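Sulfur oxidation protein soxB (Thermus thermophilus, PDB 2WDD) hydrolyses the sulfur–sulfur bond of a cysteine S-thiosulfonate in the sulfur oxidation pathway and carries a pair of manganese ions. Local coordinates at residues 74-77 / 78-82; 304-308 / 309-313; 489-493 / 494-498; 548-552 / 553-557. All coordinates share one frame; numbering follows the deposited sequence. Where two conformers were deposited one is given.

Interaction 1: residues 74-77 / 78-82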
loop_
_atom_site.group_PDB
_atom_site.type_symbol
_atom_site.label_atom_id
_atom_site.label_comp_id
_atom_site.label_asym_id
_atom_site.label_seq_id
_atom_site.Cartn_x
_atom_site.Cartn_y
_atom_site.Cartn_z
ATOM N N TYR A 74 -16.690 -1.899 12.936
ATOM C CA TYR A 74 -15.835 -2.628 13.858
ATOM C C TYR A 74 -16.097 -2.321 15.331
ATOM O O TYR A 74 -15.413 -2.847 16.200
ATOM C CB TYR A 74 -14.366 -2.373 13.503
ATOM C CG TYR A 74 -13.986 -3.020 12.194
ATOM C CD1 TYR A 74 -13.899 -4.408 12.091
ATOM C CD2 TYR A 74 -13.764 -2.264 11.052
ATOM C CE1 TYR A 74 -13.570 -5.017 10.902
ATOM C CE2 TYR A 74 -13.454 -2.869 9.841
ATOM C CZ TYR A 74 -13.358 -4.251 9.776
ATOM O OH TYR A 74 -13.035 -4.857 8.583
ATOM N N GLY A 75 -17.067 -1.456 15.614
ATOM C CA GLY A 75 -17.362 -1.129 16.998
ATOM C C GLY A 75 -16.232 -0.401 17.698
ATOM O O GLY A 75 -16.009 -0.574 18.900
ATOM N N VAL A 76 -15.513 0.419 16.943
ATOM C CA VAL A 76 -14.400 1.196 17.479
ATOM C C VAL A 76 -14.884 2.559 17.922
ATOM O O VAL A 76 -15.550 3.277 17.164
ATOM C CB VAL A 76 -13.271 1.287 16.444
ATOM C CG1 VAL A 76 -12.121 2.174 16.953
ATOM C CG2 VAL A 76 -12.772 -0.108 16.138
ATOM N N GLU A 77 -14.568 2.903 19.166
ATOM C CA GLU A 77 -14.995 4.178 19.709
ATOM C C GLU A 77 -14.218 5.345 19.116
ATOM O O GLU A 77 -13.001 5.274 18.907
ATOM C CB GLU A 77 -14.904 4.180 21.235
ATOM C CG GLU A 77 -15.865 3.207 21.902
ATOM C CD GLU A 77 -16.552 3.798 23.115
ATOM O OE1 GLU A 77 -15.843 4.171 24.072
ATOM O OE2 GLU A 77 -17.799 3.883 23.116
ATOM N N ARG A 78 -14.940 6.416 18.838
ATOM C CA ARG A 78 -14.362 7.618 18.274
ATOM C C ARG A 78 -13.313 8.172 19.242
ATOM O O ARG A 78 -13.532 8.185 20.456
ATOM C CB ARG A 78 -15.470 8.652 18.104
ATOM C CG ARG A 78 -15.040 9.884 17.360
ATOM C CD ARG A 78 -16.202 10.834 17.124
ATOM N NE ARG A 78 -15.773 11.909 16.247
ATOM C CZ ARG A 78 -16.587 12.734 15.604
ATOM N NH1 ARG A 78 -17.911 12.619 15.729
ATOM N NH2 ARG A 78 -16.062 13.668 14.825
ATOM N N GLY A 79 -12.191 8.650 18.713
ATOM C CA GLY A 79 -11.165 9.277 19.525
ATOM C C GLY A 79 -10.149 8.358 20.170
ATOM O O GLY A 79 -9.265 8.828 20.884
ATOM N N THR A 80 -10.254 7.062 19.907
ATOM C CA THR A 80 -9.322 6.089 20.462
ATOM C C THR A 80 -8.103 5.951 19.559
ATOM O O THR A 80 -8.144 6.314 18.382
ATOM C CB THR A 80 -9.995 4.725 20.591
ATOM O OG1 THR A 80 -10.501 4.336 19.305
ATOM C CG2 THR A 80 -11.156 4.789 21.586
ATOM N N PRO A 81 -7.019 5.354 20.084
ATOM C CA PRO A 81 -5.846 5.139 19.234
ATOM C C PRO A 81 -6.213 4.291 18.017
ATOM O O PRO A 81 -5.723 4.541 16.918
ATOM C CB PRO A 81 -4.882 4.382 20.150
ATOM C CG PRO A 81 -5.248 4.838 21.529
ATOM C CD PRO A 81 -6.731 5.128 21.517
ATOM N N LEU A 82 -7.094 3.307 18.187
ATOM C CA LEU A 82 -7.483 2.504 17.026
ATOM C C LEU A 82 -8.258 3.359 16.023
ATOM O O LEU A 82 -8.070 3.214 14.815
ATOM C CB LEU A 82 -8.297 1.272 17.428
ATOM C CG LEU A 82 -8.638 0.321 16.273
ATOM C CD1 LEU A 82 -7.398 -0.011 15.455
ATOM C CD2 LEU A 82 -9.285 -0.962 16.818
#

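Interaction 2: residues 304-308 / 309-313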
loop_
_atom_site.group_PDB
_atom_site.type_symbol
_atom_site.label_atom_id
_atom_site.label_comp_id
_atom_site.label_asym_id
_atom_site.label_seq_id
_atom_site.Cartn_x
_atom_site.Cartn_y
_atom_site.Cartn_z
ATOM N N ALA A 304 -6.145 -8.045 7.232
ATOM C CA ALA A 304 -5.348 -7.153 6.386
ATOM C C ALA A 304 -4.064 -6.691 7.064
ATOM O O ALA A 304 -4.002 -6.581 8.288
ATOM C CB ALA A 304 -6.177 -5.947 5.958
ATOM N N GLY A 305 -3.065 -6.333 6.257
ATOM C CA GLY A 305 -1.763 -5.920 6.776
ATOM C C GLY A 305 -1.463 -4.439 6.965
ATOM O O GLY A 305 -0.357 -4.081 7.390
ATOM N N SER A 306 -2.453 -3.585 6.707
ATOM C CA SER A 306 -2.289 -2.140 6.828
ATOM C C SER A 306 -1.130 -1.649 5.957
ATOM O O SER A 306 -0.895 -2.186 4.862
ATOM C CB SER A 306 -2.154 -1.698 8.296
ATOM O OG SER A 306 -2.263 -0.284 8.404
ATOM N N ALA A 307 -0.407 -0.638 6.434
ATOM C CA ALA A 307 0.671 -0.086 5.618
ATOM C C ALA A 307 1.543 0.900 6.355
ATOM O O ALA A 307 1.144 1.446 7.384
ATOM C CB ALA A 307 0.077 0.612 4.403
ATOM N N ALA A 308 2.714 1.154 5.770
ATOM C CA ALA A 308 3.616 2.212 6.201
ATOM C C ALA A 308 4.096 2.121 7.647
ATOM O O ALA A 308 4.517 3.129 8.235
ATOM C CB ALA A 308 2.948 3.570 5.938
ATOM N N GLY A 309 3.998 0.917 8.214
ATOM C CA GLY A 309 4.399 0.627 9.587
ATOM C C GLY A 309 3.402 1.070 10.642
ATOM O O GLY A 309 3.717 1.118 11.840
ATOM N N LYS A 310 2.190 1.405 10.224
ATOM C CA LYS A 310 1.256 1.929 11.207
ATOM C C LYS A 310 0.743 0.952 12.240
ATOM O O LYS A 310 0.387 1.360 13.351
ATOM C CB LYS A 310 0.132 2.743 10.564
ATOM C CG LYS A 310 -0.938 1.949 9.856
ATOM C CD LYS A 310 -1.835 2.881 9.011
ATOM C CE LYS A 310 -2.687 3.814 9.872
ATOM N NZ LYS A 310 -3.695 4.613 9.062
ATOM N N ALA A 311 0.697 -0.328 11.888
ATOM C CA ALA A 311 0.150 -1.327 12.787
ATOM C C ALA A 311 0.860 -2.658 12.692
ATOM O O ALA A 311 1.348 -3.050 11.634
ATOM C CB ALA A 311 -1.329 -1.526 12.482
ATOM N N LEU A 312 0.844 -3.390 13.802
ATOM C CA LEU A 312 1.338 -4.748 13.830
ATOM C C LEU A 312 0.092 -5.557 14.159
ATOM O O LEU A 312 -0.593 -5.276 15.147
ATOM C CB LEU A 312 2.369 -4.944 14.941
ATOM C CG LEU A 312 2.866 -6.392 14.997
ATOM C CD1 LEU A 312 3.742 -6.713 13.778
ATOM C CD2 LEU A 312 3.640 -6.643 16.299
ATOM N N MET A 313 -0.262 -6.488 13.282
ATOM C CA MET A 313 -1.439 -7.308 13.515
ATOM C C MET A 313 -1.024 -8.548 14.278
ATOM O O MET A 313 -0.194 -9.326 13.800
ATOM C CB MET A 313 -2.104 -7.712 12.201
ATOM C CG MET A 313 -3.252 -6.792 11.818
ATOM S SD MET A 313 -2.813 -5.052 11.763
ATOM C CE MET A 313 -1.606 -5.067 10.385
HETATM O O HOH W 1 1.221 -2.431 9.045
#

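Interaction 3: residues 489-493 / 494-498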
loop_
_atom_site.group_PDB
_atom_site.type_symbol
_atom_site.label_atom_id
_atom_site.label_comp_id
_atom_site.label_asym_id
_atom_site.label_seq_id
_atom_site.Cartn_x
_atom_site.Cartn_y
_atom_site.Cartn_z
ATOM N N VAL A 489 -16.700 15.898 -19.015
ATOM C CA VAL A 489 -15.291 16.212 -18.827
ATOM C C VAL A 489 -15.012 17.623 -19.301
ATOM O O VAL A 489 -15.385 17.994 -20.413
ATOM C CB VAL A 489 -14.362 15.227 -19.558
ATOM C CG1 VAL A 489 -12.899 15.561 -19.250
ATOM C CG2 VAL A 489 -14.685 13.784 -19.195
ATOM N N GLU A 490 -14.327 18.399 -18.469
ATOM C CA GLU A 490 -13.951 19.760 -18.842
ATOM C C GLU A 490 -12.480 19.927 -18.540
ATOM O O GLU A 490 -11.991 19.438 -17.520
ATOM C CB GLU A 490 -14.739 20.798 -18.035
ATOM C CG GLU A 490 -16.233 20.791 -18.279
ATOM C CD GLU A 490 -16.945 21.904 -17.534
ATOM O OE1 GLU A 490 -16.577 22.170 -16.369
ATOM O OE2 GLU A 490 -17.866 22.517 -18.117
ATOM N N VAL A 491 -11.781 20.622 -19.425
ATOM C CA VAL A 491 -10.369 20.902 -19.249
ATOM C C VAL A 491 -10.210 22.416 -19.278
ATOM O O VAL A 491 -10.606 23.064 -20.248
ATOM C CB VAL A 491 -9.508 20.242 -20.350
ATOM C CG1 VAL A 491 -8.053 20.662 -20.206
ATOM C CG2 VAL A 491 -9.637 18.715 -20.304
ATOM N N GLY A 492 -9.642 22.977 -18.215
ATOM C CA GLY A 492 -9.439 24.413 -18.131
ATOM C C GLY A 492 -10.728 25.201 -18.298
ATOM O O GLY A 492 -10.761 26.214 -19.004
ATOM N N GLY A 493 -11.793 24.729 -17.658
ATOM C CA GLY A 493 -13.089 25.381 -17.704
ATOM C C GLY A 493 -13.860 25.275 -19.009
ATOM O O GLY A 493 -14.956 25.824 -19.125
ATOM N N ARG A 494 -13.307 24.564 -19.986
ATOM C CA ARG A 494 -13.972 24.404 -21.278
ATOM C C ARG A 494 -14.323 22.938 -21.512
ATOM O O ARG A 494 -13.586 22.043 -21.096
ATOM C CB ARG A 494 -13.058 24.892 -22.407
ATOM C CG ARG A 494 -13.396 26.283 -22.933
ATOM C CD ARG A 494 -12.736 26.543 -24.284
ATOM N NE ARG A 494 -11.282 26.636 -24.181
ATOM C CZ ARG A 494 -10.469 26.806 -25.219
ATOM N NH1 ARG A 494 -10.964 26.901 -26.447
ATOM N NH2 ARG A 494 -9.157 26.881 -25.031
ATOM N N PRO A 495 -15.434 22.673 -22.216
ATOM C CA PRO A 495 -15.763 21.267 -22.462
ATOM C C PRO A 495 -14.632 20.552 -23.192
ATOM O O PRO A 495 -13.955 21.130 -24.042
ATOM C CB PRO A 495 -17.000 21.348 -23.369
ATOM C CG PRO A 495 -17.632 22.649 -23.018
ATOM C CD PRO A 495 -16.505 23.585 -22.669
ATOM N N LEU A 496 -14.423 19.288 -22.855
ATOM C CA LEU A 496 -13.384 18.516 -23.517
ATOM C C LEU A 496 -13.668 18.428 -25.016
ATOM O O LEU A 496 -14.785 18.107 -25.423
ATOM C CB LEU A 496 -13.309 17.108 -22.922
ATOM C CG LEU A 496 -12.286 16.150 -23.537
ATOM C CD1 LEU A 496 -10.880 16.601 -23.193
ATOM C CD2 LEU A 496 -12.534 14.741 -23.006
ATOM N N ASP A 497 -12.654 18.728 -25.823
ATOM C CA ASP A 497 -12.748 18.637 -27.278
ATOM C C ASP A 497 -12.054 17.335 -27.675
ATOM O O ASP A 497 -10.828 17.230 -27.609
ATOM C CB ASP A 497 -12.044 19.829 -27.934
ATOM C CG ASP A 497 -12.155 19.815 -29.451
ATOM O OD1 ASP A 497 -12.484 18.753 -30.020
ATOM O OD2 ASP A 497 -11.900 20.869 -30.067
ATOM N N PRO A 498 -12.834 16.314 -28.061
ATOM C CA PRO A 498 -12.239 15.011 -28.403
ATOM C C PRO A 498 -11.115 15.036 -29.435
ATOM O O PRO A 498 -10.260 14.146 -29.448
ATOM C CB PRO A 498 -13.427 14.206 -28.951
ATOM C CG PRO A 498 -14.471 15.231 -29.300
ATOM C CD PRO A 498 -14.287 16.337 -28.304
#

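Interaction 4: residues 548-552 / 553-557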
loop_
_atom_site.group_PDB
_atom_site.type_symbol
_atom_site.label_atom_id
_atom_site.label_comp_id
_atom_site.label_asym_id
_atom_site.label_seq_id
_atom_site.Cartn_x
_atom_site.Cartn_y
_atom_site.Cartn_z
ATOM N N VAL A 548 -14.058 16.178 -8.999
ATOM C CA VAL A 548 -14.973 15.139 -9.451
ATOM C C VAL A 548 -16.274 15.160 -8.667
ATOM O O VAL A 548 -16.269 15.315 -7.449
ATOM C CB VAL A 548 -14.328 13.731 -9.371
ATOM C CG1 VAL A 548 -15.141 12.723 -10.176
ATOM C CG2 VAL A 548 -12.883 13.763 -9.854
ATOM N N LYS A 549 -17.374 14.979 -9.381
ATOM C CA LYS A 549 -18.699 14.885 -8.781
ATOM C C LYS A 549 -19.088 13.413 -8.922
ATOM O O LYS A 549 -18.992 12.852 -10.016
ATOM C CB LYS A 549 -19.672 15.773 -9.559
ATOM C CG LYS A 549 -21.146 15.549 -9.259
ATOM C CD LYS A 549 -21.996 16.664 -9.867
ATOM C CE LYS A 549 -23.213 16.114 -10.600
ATOM N NZ LYS A 549 -24.025 17.193 -11.235
ATOM N N VAL A 550 -19.474 12.776 -7.824
ATOM C CA VAL A 550 -19.815 11.367 -7.837
ATOM C C VAL A 550 -21.308 11.103 -7.751
ATOM O O VAL A 550 -21.936 11.331 -6.717
ATOM C CB VAL A 550 -19.081 10.606 -6.721
ATOM C CG1 VAL A 550 -19.280 9.099 -6.878
ATOM C CG2 VAL A 550 -17.597 10.969 -6.704
ATOM N N ILE A 551 -21.870 10.575 -8.830
ATOM C CA ILE A 551 -23.292 10.282 -8.848
ATOM C C ILE A 551 -23.581 9.172 -7.852
ATOM O O ILE A 551 -22.889 8.151 -7.833
ATOM C CB ILE A 551 -23.757 9.842 -10.261
ATOM C CG1 ILE A 551 -23.429 10.911 -11.301
ATOM C CG2 ILE A 551 -25.262 9.520 -10.249
ATOM C CD1 ILE A 551 -23.974 12.289 -10.957
ATOM N N GLY A 552 -24.634 9.353 -7.057
ATOM C CA GLY A 552 -25.098 8.342 -6.129
ATOM C C GLY A 552 -24.308 8.162 -4.846
ATOM O O GLY A 552 -24.558 7.222 -4.093
ATOM N N ARG A 553 -23.348 9.048 -4.597
ATOM C CA ARG A 553 -22.541 8.955 -3.373
ATOM C C ARG A 553 -22.267 10.338 -2.822
ATOM O O ARG A 553 -22.217 11.309 -3.568
ATOM C CB ARG A 553 -21.171 8.314 -3.665
ATOM C CG ARG A 553 -21.197 7.010 -4.430
ATOM C CD ARG A 553 -21.610 5.853 -3.547
ATOM N NE ARG A 553 -21.441 4.610 -4.283
ATOM C CZ ARG A 553 -22.267 4.200 -5.239
ATOM N NH1 ARG A 553 -23.342 4.918 -5.538
ATOM N NH2 ARG A 553 -22.019 3.075 -5.892
ATOM N N ASN A 554 -21.987 10.402 -1.525
ATOM C CA ASN A 554 -21.549 11.640 -0.912
ATOM C C ASN A 554 -20.024 11.584 -0.937
ATOM O O ASN A 554 -19.427 10.656 -0.399
ATOM C CB ASN A 554 -22.019 11.697 0.533
ATOM C CG ASN A 554 -23.466 12.099 0.637
ATOM O OD1 ASN A 554 -23.956 12.870 -0.192
ATOM N ND2 ASN A 554 -24.182 11.515 1.590
ATOM N N TYR A 555 -19.400 12.565 -1.569
ATOM C CA TYR A 555 -17.949 12.603 -1.641
ATOM C C TYR A 555 -17.437 13.285 -0.377
ATOM O O TYR A 555 -17.840 14.406 -0.068
ATOM C CB TYR A 555 -17.478 13.336 -2.897
ATOM C CG TYR A 555 -15.990 13.263 -3.029
ATOM C CD1 TYR A 555 -15.380 12.089 -3.462
ATOM C CD2 TYR A 555 -15.185 14.260 -2.497
ATOM C CE1 TYR A 555 -13.989 11.971 -3.482
ATOM C CE2 TYR A 555 -13.796 14.152 -2.511
ATOM C CZ TYR A 555 -13.209 12.990 -2.995
ATOM O OH TYR A 555 -11.837 12.846 -2.971
ATOM N N ARG A 556 -16.601 12.588 0.385
ATOM C CA ARG A 556 -16.155 13.117 1.675
ATOM C C ARG A 556 -14.770 13.734 1.664
ATOM O O ARG A 556 -13.890 13.290 0.935
ATOM C CB ARG A 556 -16.206 12.029 2.756
ATOM C CG ARG A 556 -17.577 11.381 2.919
ATOM C CD ARG A 556 -18.571 12.392 3.482
ATOM N NE ARG A 556 -18.098 12.933 4.751
ATOM C CZ ARG A 556 -18.248 12.322 5.923
ATOM N NH1 ARG A 556 -18.893 11.161 5.993
ATOM N NH2 ARG A 556 -17.759 12.870 7.029
ATOM N N LEU A 557 -14.568 14.697 2.559
ATOM C CA LEU A 557 -13.274 15.329 2.735
ATOM C C LEU A 557 -12.910 15.364 4.210
ATOM O O LEU A 557 -13.768 15.510 5.085
ATOM C CB LEU A 557 -13.294 16.763 2.224
ATOM C CG LEU A 557 -13.385 16.947 0.711
ATOM C CD1 LEU A 557 -13.621 18.430 0.412
ATOM C CD2 LEU A 557 -12.107 16.463 0.026
#

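Interaction 1: residues 74-77 / 78-82
Thr80 turns its hydroxyl back onto the carbonyl of Glu77, and OG1 donates to Glu77 O over 2.7 Å, lying in the carbonyl plane with a C=O...O angle of 155°. Its first torsion (chi1 56°) sets OG1 between the backbone N and the carbonyl carbon, from where it reaches both this oxygen and Ala83 N in the first turn of helix 81-86; Thr80 is the N-cap of that helix. CG2 of Thr80 takes the other branch and packs 3.8 Å from Glu77 CB. A weak Thr80 N to Glu77 O bond completes a type II turn, with Gly79 in the position of positive phi. Val76, just before the turn, spreads its two methyls, CG1 (anti to its N, chi1 177°) standing 3.6 Å from Thr80 OG1 and CG2 3.7 Å from Leu82 CD2. Val76 and Leu82 cross at about a right angle, and Ala83 and Leu86 extend this apolar patch along the helix. Arg78 leads outward to a salt bridge with Asp90. With one bond given and one received, the threonine hydroxyl ties the turn to the helix start and occupies an amide that the first helical turn leaves without a backbone acceptor.

Interaction 2: residues 304-308 / 309-313
Ser306 and Lys310 meet side-on: the hydroxyl OG abuts the aliphatic stem of the lysine, 3.0 Å from CG and 3.3 Å from CD, a tight fit without a hydrogen bond between the two side chains. Lys310 CG sits between its own backbone N and carbonyl carbon (chi1 75°), which lays the stem across the serine, and the bend at chi3 sends NZ away to a salt bridge with Glu48 and to the carbonyls of Phe46 and Leu85. Met313, beyond Ala311 in the strand, reaches back to the same serine. Folded at chi2 and chi3, it brings its CE methyl against the backbone, 3.4 Å from Gly305 O and 4.0 Å from Ser306 CB. Ser306 CB also faces Ala311 CB at 4.3 Å.

The chain reverses in a type I' turn from Ala307 to Lys310, with Ala308 and Gly309 both at positive phi, closed by Lys310 N donating to Ala307 O over 3.0 Å. Farther back, a water donates to both Gly305 O and Ala311 O and bridges the two limbs where no direct bond joins them. The turn lies beside the manganese site: the side chain of Ala307 is about 4 Å from those of Asp36 and His288, both metal ligands. At Ala307 these ligands thus meet an uncharged methyl, while the lysine ammonium, directed elsewhere, is probably balanced by Glu48 and held by two carbonyls.

Interaction 3: residues 489-493 / 494-498
The flat peptide groups of Val491 and Arg494 exchange two hydrogen bonds across a tight beta hairpin, and the two donors come from different directions. Arg494 N comes to Val491 O from above the carbonyl plane, 60° out of it, at 3.1 Å, whereas Val491 N meets Arg494 O almost along the C=O axis at 2.8 Å. The loop between them is a two-residue type I' turn in which Gly492 and Gly493 both adopt positive phi, and Val491 and Arg494 form the hydrogen-bonded pair that closes it.

One residue farther out, Glu490 and Pro495 make a non-hydrogen-bonded antiparallel pair whose side chains diverge. Proline suits this place, since no N-H is called for between the strands there. The ladder resumes with Leu496 N donating to Val489 O over 2.9 Å.

Leu496 carries the apolar contact. Its fork divides between two valines on one face of the hairpin: CD2 lies 3.9 Å from Val489 CG1, the two side chains running side by side and pointing the same way, while CD1 reaches obliquely to Val491 CG2 at 3.8 Å. CG anti to the backbone N (chi1 178°) directs the fork there. Tyr502 packs on Val491 and Leu496, and Leu472 and Tyr474 pack on Val489, which sets the hairpin against strands 501-507 and 472-476 within the 5'-nucleotidase C-terminal domain. Glu490 CA approaches Arg494 O at 3.2 Å, a CA-H...O contact with an angle of 123° at the hydrogen, beside the N-H of Val491 on that same oxygen.

Interaction 4: residues 548-552 / 553-557
Gly552 O accepts a 3.0 Å hydrogen bond from Arg553 NH1, the side chain curling back over the carbonyl of the residue just before it. The oxygen lies at the edge of the guanidinium, 9° from its plane, but the donor stands 71° above the carbonyl plane, so the group hangs over the peptide instead of meeting its lone pairs. A bend at chi2 (-76°) folds the chain back in this way, and CD, on the route, passes 3.3 Å from Gly552 O. Beyond this bond NH2 reaches Asp479 in a salt bridge and the carbonyl of Ala54, which probably fix the rotation of the guanidinium and balance its charge.

The backbone beneath is a type II turn from Val550 to Arg553, Gly552 taking the position of positive phi. It ends strand 548-550, which runs parallel to strand 472-476 in the sheet of the C-terminal part of the chain, and from it the chain leaves as an extended loop. Closure of the turn is slack: Arg553 N to Val550 O spans 3.4 Å, a weak bond.

Val550 supplies the apolar side, one methyl for each partner. CG1 lies against the arginine stem, 3.7 Å from Arg553 CG, and CG2 approaches Tyr555 CD1 obliquely at 4.1 Å. Leu377 also packs on Val550. The tyrosine leaves its backbone with CG opposite N, which turns the ring back to the valine, and its hydroxyl is hydrogen-bonded to Asp375 while the ring touches Asn51 and Tyr378.

In the fold
The four contacts follow one another along the chain, in series. Interaction 1 joins helices 67-74 and 81-86 at the surface; its centre is about 16 Å from that of interaction 2, which passes from strand 300-304 of one six-stranded sheet to strand 311-320 of the other beside the manganese site. Interactions 3 and 4, centres about 20 Å apart, reach a common sheet in which strand 472-476 pairs with both 489-491 and 548-550. The centre of interaction 3 is about 41 Å from that of interaction 2. Only interaction 2 thus borders the metal site, whereas the 553-557 loop of interaction 4 runs back to Asn51, Ala54 and Glu68, probably helping to tie the C-terminal and N-terminal parts together.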